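Dihydropteroate synthase (PDB 2Y5S) probably catalyses the condensation of para-aminobenzoate with 6-hydroxymethyl-7,8-dihydropterin diphosphate to form 7,8-dihydropteroate, the immediate precursor of folate derivatives. Local coordinates at residues Ala230-Lys235 with Val255-Cys260; Leu62-Gly67 with Ile268-Asp273; Ala261-Ala266 with Ser282-Val287. All coordinates share one frame; numbering follows the deposited sequence.

Contact 1 of 3, residues Ala230-Lys235 with Val255-Cys260. With 78H (7,8-dihydropteroate), chain P; EDO (1,2-ethanediol), chain S.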
loop_
_atom_site.group_PDB
_atom_site.type_symbol
_atom_site.label_atom_id
_atom_site.label_comp_id
_atom_site.label_asym_id
_atom_site.label_seq_id
_atom_site.Cartn_x
_atom_site.Cartn_y
_atom_site.Cartn_z
ATOM N N ALA B 230 -13.652 -7.391 0.843
ATOM C CA ALA B 230 -12.754 -7.700 -0.260
ATOM C C ALA B 230 -11.662 -8.648 0.224
ATOM O O ALA B 230 -11.044 -8.427 1.255
ATOM C CB ALA B 230 -12.127 -6.435 -0.801
ATOM N N GLY B 231 -11.431 -9.692 -0.547
ATOM C CA GLY B 231 -10.398 -10.666 -0.240
ATOM C C GLY B 231 -9.499 -10.907 -1.440
ATOM O O GLY B 231 -9.898 -11.579 -2.390
ATOM N N MET B 232 -8.276 -10.375 -1.392
ATOM C CA MET B 232 -7.298 -10.586 -2.465
ATOM C C MET B 232 -5.996 -11.214 -2.013
ATOM O O MET B 232 -5.106 -11.446 -2.829
ATOM C CB MET B 232 -7.019 -9.244 -3.113
ATOM C CG MET B 232 -8.240 -8.732 -3.830
ATOM S SD MET B 232 -8.008 -7.077 -4.399
ATOM C CE MET B 232 -8.309 -6.248 -2.875
ATOM N N SER B 233 -5.912 -11.514 -0.711
ATOM C CA SER B 233 -4.660 -11.886 -0.060
ATOM C C SER B 233 -3.999 -13.118 -0.686
ATOM O O SER B 233 -4.600 -14.184 -0.748
ATOM C CB SER B 233 -4.907 -12.104 1.430
ATOM O OG SER B 233 -3.719 -12.492 2.113
ATOM N N ARG B 234 -2.757 -12.942 -1.136
ATOM C CA ARG B 234 -1.944 -13.995 -1.742
ATOM C C ARG B 234 -2.493 -14.600 -3.034
ATOM O O ARG B 234 -2.013 -15.630 -3.478
ATOM C CB ARG B 234 -1.621 -15.093 -0.711
ATOM C CG ARG B 234 -0.953 -14.525 0.528
ATOM C CD ARG B 234 -0.529 -15.616 1.481
ATOM N NE ARG B 234 0.343 -15.100 2.536
ATOM C CZ ARG B 234 0.685 -15.803 3.614
ATOM N NH1 ARG B 234 0.212 -17.041 3.794
ATOM N NH2 ARG B 234 1.483 -15.263 4.531
ATOM N N LYS B 235 -3.445 -13.930 -3.674
ATOM C CA LYS B 235 -4.169 -14.543 -4.777
ATOM C C LYS B 235 -3.425 -14.414 -6.107
ATOM O O LYS B 235 -2.493 -13.622 -6.242
ATOM C CB LYS B 235 -5.574 -13.974 -4.872
ATOM C CG LYS B 235 -6.516 -14.454 -3.749
ATOM C CD LYS B 235 -7.972 -14.137 -4.067
ATOM C CE LYS B 235 -8.913 -14.692 -2.996
ATOM N NZ LYS B 235 -10.303 -14.216 -3.211
ATOM N N VAL B 255 -0.678 -6.470 0.701
ATOM C CA VAL B 255 -0.836 -5.183 1.376
ATOM C C VAL B 255 -1.271 -4.090 0.385
ATOM O O VAL B 255 -2.201 -3.325 0.677
ATOM C CB VAL B 255 0.475 -4.800 2.107
ATOM C CG1 VAL B 255 0.410 -3.385 2.660
ATOM C CG2 VAL B 255 0.742 -5.800 3.228
ATOM N N ALA B 256 -0.620 -4.016 -0.778
ATOM C CA ALA B 256 -0.977 -3.015 -1.800
ATOM C C ALA B 256 -2.441 -3.150 -2.217
ATOM O O ALA B 256 -3.176 -2.150 -2.313
ATOM C CB ALA B 256 -0.033 -3.118 -3.032
ATOM N N ALA B 257 -2.883 -4.386 -2.418
ATOM C CA ALA B 257 -4.262 -4.643 -2.833
ATOM C C ALA B 257 -5.280 -4.253 -1.739
ATOM O O ALA B 257 -6.313 -3.603 -2.013
ATOM C CB ALA B 257 -4.423 -6.100 -3.241
ATOM N N ALA B 258 -4.985 -4.624 -0.507
ATOM C CA ALA B 258 -5.843 -4.233 0.631
ATOM C C ALA B 258 -5.972 -2.722 0.764
ATOM O O ALA B 258 -7.083 -2.193 0.924
ATOM C CB ALA B 258 -5.327 -4.874 1.933
ATOM N N LEU B 259 -4.849 -2.005 0.635
ATOM C CA LEU B 259 -4.886 -0.529 0.638
ATOM C C LEU B 259 -5.711 0.069 -0.472
ATOM O O LEU B 259 -6.477 1.022 -0.259
ATOM C CB LEU B 259 -3.470 0.047 0.545
ATOM C CG LEU B 259 -2.644 -0.020 1.827
ATOM C CD1 LEU B 259 -1.145 0.167 1.525
ATOM C CD2 LEU B 259 -3.162 1.027 2.862
ATOM N N CYS B 260 -5.526 -0.447 -1.684
ATOM C CA CYS B 260 -6.343 -0.047 -2.814
ATOM C C CYS B 260 -7.831 -0.258 -2.538
ATOM O O CYS B 260 -8.663 0.601 -2.838
ATOM C CB CYS B 260 -5.927 -0.826 -4.059
ATOM S SG CYS B 260 -6.854 -0.351 -5.478
HETATM O O4 78H P . -12.308 -13.497 -1.545
HETATM C C4 78H P . -12.967 -14.117 -0.708
HETATM C C5 78H P . -12.653 -15.443 -0.345
HETATM N N3 78H P . -14.078 -13.502 -0.110
HETATM C C9 78H P . -13.481 -16.079 0.609
HETATM N N5 78H P . -11.562 -16.071 -0.853
HETATM C C2 78H P . -14.886 -14.214 0.828
HETATM N N8 78H P . -13.220 -17.382 1.013
HETATM N N1 78H P . -14.548 -15.469 1.163
HETATM C C6 78H P . -11.289 -17.351 -0.531
HETATM N N2 78H P . -15.973 -13.642 1.371
HETATM C C7 78H P . -12.223 -18.210 0.326
HETATM C C10 78H P . -10.042 -18.014 -1.041
HETATM N N11 78H P . -10.263 -18.549 -2.389
HETATM C C15 78H P . -9.382 -18.269 -3.341
HETATM C C16 78H P . -9.799 -17.782 -4.575
HETATM C C17 78H P . -8.026 -18.448 -3.064
HETATM C C18 78H P . -8.859 -17.491 -5.548
HETATM C C19 78H P . -7.083 -18.154 -4.040
HETATM C C20 78H P . -7.502 -17.681 -5.282
HETATM C C21 78H P . -6.461 -17.325 -6.349
HETATM O O22 78H P . -6.868 -16.649 -7.297
HETATM O O23 78H P . -5.258 -17.606 -6.155
HETATM C C1 EDO S . -3.384 -18.601 -1.484
HETATM O O1 EDO S . -3.200 -18.617 -2.901
HETATM C C2 EDO S . -4.700 -17.911 -1.156
HETATM O O2 EDO S . -5.354 -18.607 -0.092
#
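M232 and A257 carry this small, fully buried contact between a loop and a helix. The methionine chain leaves the loop nearly straight, its CG anti to the carbonyl carbon, and then bends at the sulfur (chi3 -80°), which lays the thioether along A257. SD rests on the methyl, 3.9 Å from A257 CB. Past the bend, CE goes on to the backbone and stops 3.4 Å from A257 O. No hydrogen bond crosses between the segments; the fit is purely one of van der Waals contact.

K235 works on the other side of the loop. A type II turn from M232 ends at K235, whose extended chain runs over one face of the aminobenzoate ring of 7,8-dihydropteroate, with CE nearly over its middle, 3.6 Å from C15 of the ligand, and CD toward its carboxylate end. At the far end NZ donates to O4 of the pterin at 2.7 Å, makes a weak bond to N5, and is held from the protein side by G231 O at 2.8 Å and by the carbonyl of F196. That amine thus ties the pterin to the loop, while G231, having no side chain, leaves room for O4. One face of the loop reads the ligand and the other packs on the barrel's outer layer.

The loop follows strand 229-230, which pairs with strand 268-271, and leads into helix 236-239. M232 also touches L210 of helix 204-211 and M237 of helix 236-239, and so fills the junction where these two helices meet helix 251-263.

Contact 2 of 3, residues Leu62-Gly67 with Ile268-Asp273. With 78H (7,8-dihydropteroate), chain P.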
loop_
_atom_site.group_PDB
_atom_site.type_symbol
_atom_site.label_atom_id
_atom_site.label_comp_id
_atom_site.label_asym_id
_atom_site.label_seq_id
_atom_site.Cartn_x
_atom_site.Cartn_y
_atom_site.Cartn_z
ATOM N N LEU B 62 -11.666 -9.172 13.029
ATOM C CA LEU B 62 -12.515 -10.355 12.874
ATOM C C LEU B 62 -11.620 -11.531 12.537
ATOM O O LEU B 62 -10.507 -11.335 12.027
ATOM C CB LEU B 62 -13.541 -10.201 11.740
ATOM C CG LEU B 62 -14.475 -8.990 11.629
ATOM C CD1 LEU B 62 -13.755 -7.886 10.845
ATOM C CD2 LEU B 62 -15.787 -9.394 10.930
ATOM N N LEU B 63 -12.124 -12.745 12.809
ATOM C CA LEU B 63 -11.446 -13.971 12.412
ATOM C C LEU B 63 -12.347 -14.781 11.498
ATOM O O LEU B 63 -13.525 -14.960 11.801
ATOM C CB LEU B 63 -11.074 -14.815 13.636
ATOM C CG LEU B 63 -10.114 -14.140 14.608
ATOM C CD1 LEU B 63 -10.007 -14.967 15.907
ATOM C CD2 LEU B 63 -8.758 -13.935 13.929
ATOM N N ASP B 64 -11.786 -15.280 10.397
ATOM C CA ASP B 64 -12.547 -16.082 9.443
ATOM C C ASP B 64 -12.078 -17.526 9.571
ATOM O O ASP B 64 -10.915 -17.846 9.304
ATOM C CB ASP B 64 -12.381 -15.549 8.007
ATOM C CG ASP B 64 -13.441 -16.108 7.020
ATOM O OD1 ASP B 64 -14.619 -16.288 7.396
ATOM O OD2 ASP B 64 -13.096 -16.359 5.846
ATOM N N ILE B 65 -12.984 -18.371 10.048
ATOM C CA ILE B 65 -12.703 -19.766 10.321
ATOM C C ILE B 65 -13.202 -20.580 9.136
ATOM O O ILE B 65 -14.377 -20.516 8.795
ATOM C CB ILE B 65 -13.461 -20.269 11.576
ATOM C CG1 ILE B 65 -13.080 -19.480 12.835
ATOM C CG2 ILE B 65 -13.193 -21.756 11.787
ATOM C CD1 ILE B 65 -14.059 -19.699 13.991
ATOM N N GLY B 66 -12.312 -21.340 8.510
ATOM C CA GLY B 66 -12.694 -22.197 7.397
ATOM C C GLY B 66 -12.106 -23.578 7.557
ATOM O O GLY B 66 -10.891 -23.711 7.698
ATOM N N GLY B 67 -12.970 -24.600 7.533
ATOM C CA GLY B 67 -12.553 -26.001 7.626
ATOM C C GLY B 67 -12.318 -26.664 6.277
ATOM O O GLY B 67 -12.012 -27.854 6.211
ATOM N N ILE B 268 -14.297 -4.078 4.882
ATOM C CA ILE B 268 -13.510 -5.150 5.486
ATOM C C ILE B 268 -12.534 -5.706 4.465
ATOM O O ILE B 268 -12.900 -5.935 3.311
ATOM C CB ILE B 268 -14.422 -6.308 5.999
ATOM C CG1 ILE B 268 -15.470 -5.797 6.990
ATOM C CG2 ILE B 268 -13.576 -7.442 6.617
ATOM C CD1 ILE B 268 -16.520 -6.829 7.380
ATOM N N VAL B 269 -11.290 -5.948 4.892
ATOM C CA VAL B 269 -10.333 -6.638 4.062
ATOM C C VAL B 269 -9.935 -7.963 4.755
ATOM O O VAL B 269 -9.657 -8.005 5.966
ATOM C CB VAL B 269 -9.109 -5.744 3.706
ATOM C CG1 VAL B 269 -9.526 -4.576 2.732
ATOM C CG2 VAL B 269 -8.419 -5.169 4.960
ATOM N N ARG B 270 -9.972 -9.041 3.973
ATOM C CA ARG B 270 -9.737 -10.392 4.443
ATOM C C ARG B 270 -8.318 -10.764 4.079
ATOM O O ARG B 270 -7.972 -10.810 2.909
ATOM C CB ARG B 270 -10.732 -11.347 3.770
ATOM C CG ARG B 270 -10.653 -12.785 4.185
ATOM C CD ARG B 270 -11.810 -13.574 3.537
ATOM N NE ARG B 270 -11.759 -14.972 3.938
ATOM C CZ ARG B 270 -10.976 -15.894 3.381
ATOM N NH1 ARG B 270 -10.175 -15.579 2.370
ATOM N NH2 ARG B 270 -10.994 -17.145 3.845
ATOM N N VAL B 271 -7.485 -11.025 5.076
ATOM C CA VAL B 271 -6.054 -11.159 4.833
ATOM C C VAL B 271 -5.397 -12.272 5.632
ATOM O O VAL B 271 -5.888 -12.684 6.700
ATOM C CB VAL B 271 -5.339 -9.831 5.145
ATOM C CG1 VAL B 271 -6.000 -8.670 4.375
ATOM C CG2 VAL B 271 -5.355 -9.544 6.675
ATOM N N HIS B 272 -4.277 -12.747 5.102
ATOM C CA HIS B 272 -3.413 -13.681 5.812
ATOM C C HIS B 272 -2.456 -12.926 6.710
ATOM O O HIS B 272 -2.189 -13.344 7.828
ATOM C CB HIS B 272 -2.589 -14.492 4.819
ATOM C CG HIS B 272 -3.403 -15.422 3.979
ATOM N ND1 HIS B 272 -3.834 -15.094 2.714
ATOM C CD2 HIS B 272 -3.856 -16.677 4.225
ATOM C CE1 HIS B 272 -4.528 -16.106 2.217
ATOM N NE2 HIS B 272 -4.550 -17.080 3.113
ATOM N N ASP B 273 -1.942 -11.807 6.203
ATOM C CA ASP B 273 -0.836 -11.098 6.854
ATOM C C ASP B 273 -1.363 -9.934 7.674
ATOM O O ASP B 273 -1.430 -8.807 7.199
ATOM C CB ASP B 273 0.176 -10.659 5.799
ATOM C CG ASP B 273 0.629 -11.804 4.956
ATOM O OD1 ASP B 273 1.460 -12.579 5.468
ATOM O OD2 ASP B 273 0.109 -11.975 3.818
HETATM O O4 78H P . -12.308 -13.497 -1.545
HETATM C C4 78H P . -12.967 -14.117 -0.708
HETATM C C5 78H P . -12.653 -15.443 -0.345
HETATM N N3 78H P . -14.078 -13.502 -0.110
HETATM C C9 78H P . -13.481 -16.079 0.609
HETATM N N5 78H P . -11.562 -16.071 -0.853
HETATM C C2 78H P . -14.886 -14.214 0.828
HETATM N N8 78H P . -13.220 -17.382 1.013
HETATM N N1 78H P . -14.548 -15.469 1.163
HETATM C C6 78H P . -11.289 -17.351 -0.531
HETATM N N2 78H P . -15.973 -13.642 1.371
HETATM C C7 78H P . -12.223 -18.210 0.326
HETATM C C10 78H P . -10.042 -18.014 -1.041
HETATM N N11 78H P . -10.263 -18.549 -2.389
HETATM C C15 78H P . -9.382 -18.269 -3.341
HETATM C C16 78H P . -9.799 -17.782 -4.575
HETATM C C17 78H P . -8.026 -18.448 -3.064
HETATM C C18 78H P . -8.859 -17.491 -5.548
HETATM C C19 78H P . -7.083 -18.154 -4.040
HETATM C C20 78H P . -7.502 -17.681 -5.282
HETATM C C21 78H P . -6.461 -17.325 -6.349
HETATM O O22 78H P . -6.868 -16.649 -7.297
HETATM O O23 78H P . -5.258 -17.606 -6.155
#
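Extended from CG to NE, with CG anti to the backbone N, the R270 side chain reaches past the intervening strand 24-30 toward D64, and a turn at its last torsion (chi4 -82°) sets the flat guanidinium with its edge to the aspartate. D64 likewise has CG anti to its own nitrogen, which carries the carboxylate out to meet it. The two side chains cross at about a right angle, their flat groups 82° apart.

The salt bridge is side-on, with both donors converging on one oxygen. R270 NE reaches D64 OD2 at 2.7 Å in a fairly straight bond (158°), and R270 NH2 reaches the same OD2 at 3.0 Å with more bend. OD2 lies practically in the guanidinium plane; NE meets it from the anti side of the carboxylate, well out of the carboxylate plane.

Strand 24-30 lies between the two strands in the parallel sheet of this TIM barrel, so the partners bridge over a neighbour. Two residues earlier on each strand, L62 CD1 touches I268 CG2 at 4.3 Å, an apolar contact beside the charged pair.

D64 has further holds: S101 OG binds OD1, and N122 ND2 also donates to OD2. With the edge of R270 fixed, one face is left to the ligand, and 7,8-dihydropteroate N8 sits 3.5 Å above its centre, the pterin ring nearly parallel to the guanidinium. The buried carboxylate probably balances much of the arginine's charge while fixing its rotation, and N122, itself bonded to the ligand through OD1, links that network directly to the pterin.

Contact 3 of 3, residues Ala261-Ala266 with Ser282-Val287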
loop_
_atom_site.group_PDB
_atom_site.type_symbol
_atom_site.label_atom_id
_atom_site.label_comp_id
_atom_site.label_asym_id
_atom_site.label_seq_id
_atom_site.Cartn_x
_atom_site.Cartn_y
_atom_site.Cartn_z
ATOM N N ALA B 261 -8.173 -1.401 -1.963
ATOM C CA ALA B 261 -9.567 -1.704 -1.663
ATOM C C ALA B 261 -10.125 -0.704 -0.658
ATOM O O ALA B 261 -11.234 -0.200 -0.844
ATOM C CB ALA B 261 -9.724 -3.131 -1.144
ATOM N N VAL B 262 -9.370 -0.392 0.397
ATOM C CA VAL B 262 -9.881 0.575 1.389
ATOM C C VAL B 262 -9.916 1.977 0.803
ATOM O O VAL B 262 -10.813 2.738 1.109
ATOM C CB VAL B 262 -9.132 0.532 2.766
ATOM C CG1 VAL B 262 -9.233 -0.878 3.366
ATOM C CG2 VAL B 262 -7.685 0.983 2.660
ATOM N N GLU B 263 -8.967 2.310 -0.072
ATOM C CA GLU B 263 -9.009 3.597 -0.764
ATOM C C GLU B 263 -10.297 3.692 -1.600
ATOM O O GLU B 263 -10.898 4.771 -1.733
ATOM C CB GLU B 263 -7.770 3.771 -1.647
ATOM C CG GLU B 263 -7.640 5.149 -2.341
ATOM C CD GLU B 263 -7.373 6.282 -1.363
ATOM O OE1 GLU B 263 -7.153 6.010 -0.164
ATOM O OE2 GLU B 263 -7.373 7.455 -1.791
ATOM N N ARG B 264 -10.714 2.553 -2.147
ATOM C CA ARG B 264 -11.929 2.471 -2.948
ATOM C C ARG B 264 -13.186 2.089 -2.140
ATOM O O ARG B 264 -14.141 1.569 -2.709
ATOM C CB ARG B 264 -11.713 1.484 -4.110
ATOM C CG ARG B 264 -11.467 2.140 -5.467
ATOM C CD ARG B 264 -10.179 2.935 -5.530
ATOM N NE ARG B 264 -9.013 2.054 -5.572
ATOM C CZ ARG B 264 -7.757 2.461 -5.725
ATOM N NH1 ARG B 264 -7.445 3.741 -5.869
ATOM N NH2 ARG B 264 -6.796 1.571 -5.728
ATOM N N GLY B 265 -13.176 2.329 -0.832
ATOM C CA GLY B 265 -14.364 2.183 -0.000
ATOM C C GLY B 265 -14.688 0.812 0.618
ATOM O O GLY B 265 -15.780 0.645 1.156
ATOM N N ALA B 266 -13.769 -0.161 0.567
ATOM C CA ALA B 266 -13.999 -1.457 1.265
ATOM C C ALA B 266 -14.170 -1.276 2.781
ATOM O O ALA B 266 -13.386 -0.552 3.446
ATOM C CB ALA B 266 -12.886 -2.433 0.988
ATOM N N SER B 282 -2.696 1.733 9.409
ATOM C CA SER B 282 -2.383 2.825 10.333
ATOM C C SER B 282 -1.839 4.042 9.559
ATOM O O SER B 282 -2.220 5.193 9.820
ATOM C CB SER B 282 -1.370 2.397 11.400
ATOM O OG SER B 282 -1.892 1.415 12.265
ATOM N N VAL B 283 -0.970 3.778 8.589
ATOM C CA VAL B 283 -0.446 4.838 7.747
ATOM C C VAL B 283 -1.579 5.462 6.930
ATOM O O VAL B 283 -1.707 6.672 6.867
ATOM C CB VAL B 283 0.675 4.322 6.836
ATOM C CG1 VAL B 283 1.084 5.417 5.800
ATOM C CG2 VAL B 283 1.878 3.851 7.691
ATOM N N TRP B 284 -2.417 4.624 6.330
ATOM C CA TRP B 284 -3.552 5.112 5.530
ATOM C C TRP B 284 -4.466 6.030 6.371
ATOM O O TRP B 284 -4.852 7.112 5.937
ATOM C CB TRP B 284 -4.318 3.909 4.952
ATOM C CG TRP B 284 -5.488 4.281 4.082
ATOM C CD1 TRP B 284 -5.454 4.554 2.757
ATOM C CD2 TRP B 284 -6.849 4.412 4.489
ATOM N NE1 TRP B 284 -6.707 4.857 2.303
ATOM C CE2 TRP B 284 -7.588 4.782 3.348
ATOM C CE3 TRP B 284 -7.519 4.261 5.712
ATOM C CZ2 TRP B 284 -8.973 4.989 3.382
ATOM C CZ3 TRP B 284 -8.890 4.483 5.751
ATOM C CH2 TRP B 284 -9.605 4.838 4.591
ATOM N N ASN B 285 -4.790 5.608 7.587
ATOM C CA ASN B 285 -5.650 6.416 8.457
ATOM C C ASN B 285 -5.022 7.750 8.855
ATOM O O ASN B 285 -5.712 8.782 8.947
ATOM C CB ASN B 285 -6.010 5.663 9.735
ATOM C CG ASN B 285 -6.872 6.511 10.670
ATOM O OD1 ASN B 285 -8.057 6.716 10.406
ATOM N ND2 ASN B 285 -6.260 7.043 11.753
ATOM N N ALA B 286 -3.717 7.735 9.101
ATOM C CA ALA B 286 -2.998 8.972 9.422
ATOM C C ALA B 286 -3.020 9.995 8.267
ATOM O O ALA B 286 -3.157 11.195 8.488
ATOM C CB ALA B 286 -1.558 8.676 9.828
ATOM N N VAL B 287 -2.871 9.504 7.039
ATOM C CA VAL B 287 -2.996 10.344 5.846
ATOM C C VAL B 287 -4.409 10.910 5.742
ATOM O O VAL B 287 -4.583 12.099 5.524
ATOM C CB VAL B 287 -2.682 9.541 4.546
ATOM C CG1 VAL B 287 -3.012 10.364 3.306
ATOM C CG2 VAL B 287 -1.210 9.106 4.543
#
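W284 lies against V262 and E263 where two outer helices of the TIM barrel come together, 251-263 and 274-291. The first of these ends here in a Schellman motif: A266 N bonds A261 O, G265 N bonds V262 O, and G265, with positive phi, is the C-prime residue that lets the chain turn off toward strand 268-271.

Along the second helix, V283 faces the other subunit, packing on its A253. W284 comes next and does all the work of this contact. Its CG is anti to the backbone N (chi1 -179°), which sends the indole away from its own helix and across to the end of the other. V262 covers one face in a CH-pi contact: CG2 sits 3.9 Å from the centroid of the five-membered ring, almost on the ring normal. The six-membered part slides on past the helix backbone, bringing CZ2 within 3.7 Å of V262 O. P23 also touches both V262 and W284. Further on, A286 and V287 turn to the second subunit, where they meet Y207 and C260, so the helix pair is partly a subunit interface.

At the indole edge, E263 bends back at its second torsion (chi2 68°) to offer its carboxylate, set nearly perpendicular to the ring. W284 NE1 donates close to the ring plane to E263 OE1 at 2.8 Å, meeting that oxygen almost end-on.

Overall arrangement
Five of the six segments belong to the last part of the TIM barrel; contact 2, the most central, ties them back to the early strand 62-66. Contacts 1 and 2 have centres about 12 Å apart, both touch 7,8-dihydropteroate, and meet directly through S233 with H272 and the R234-D273 salt bridge. Contact 1 shares helix 251-263 with contact 3, again about 12 Å between centres, and both touch the second subunit. Contacts 2 and 3, about 18 Å apart, are joined by V269 packing on V262. In the chain, 62-67 comes first, followed by 230-235, 255-260, 261-266, 268-273 and 282-287; late elements thus link the pterin site, through helix 251-263, to the dimer surface.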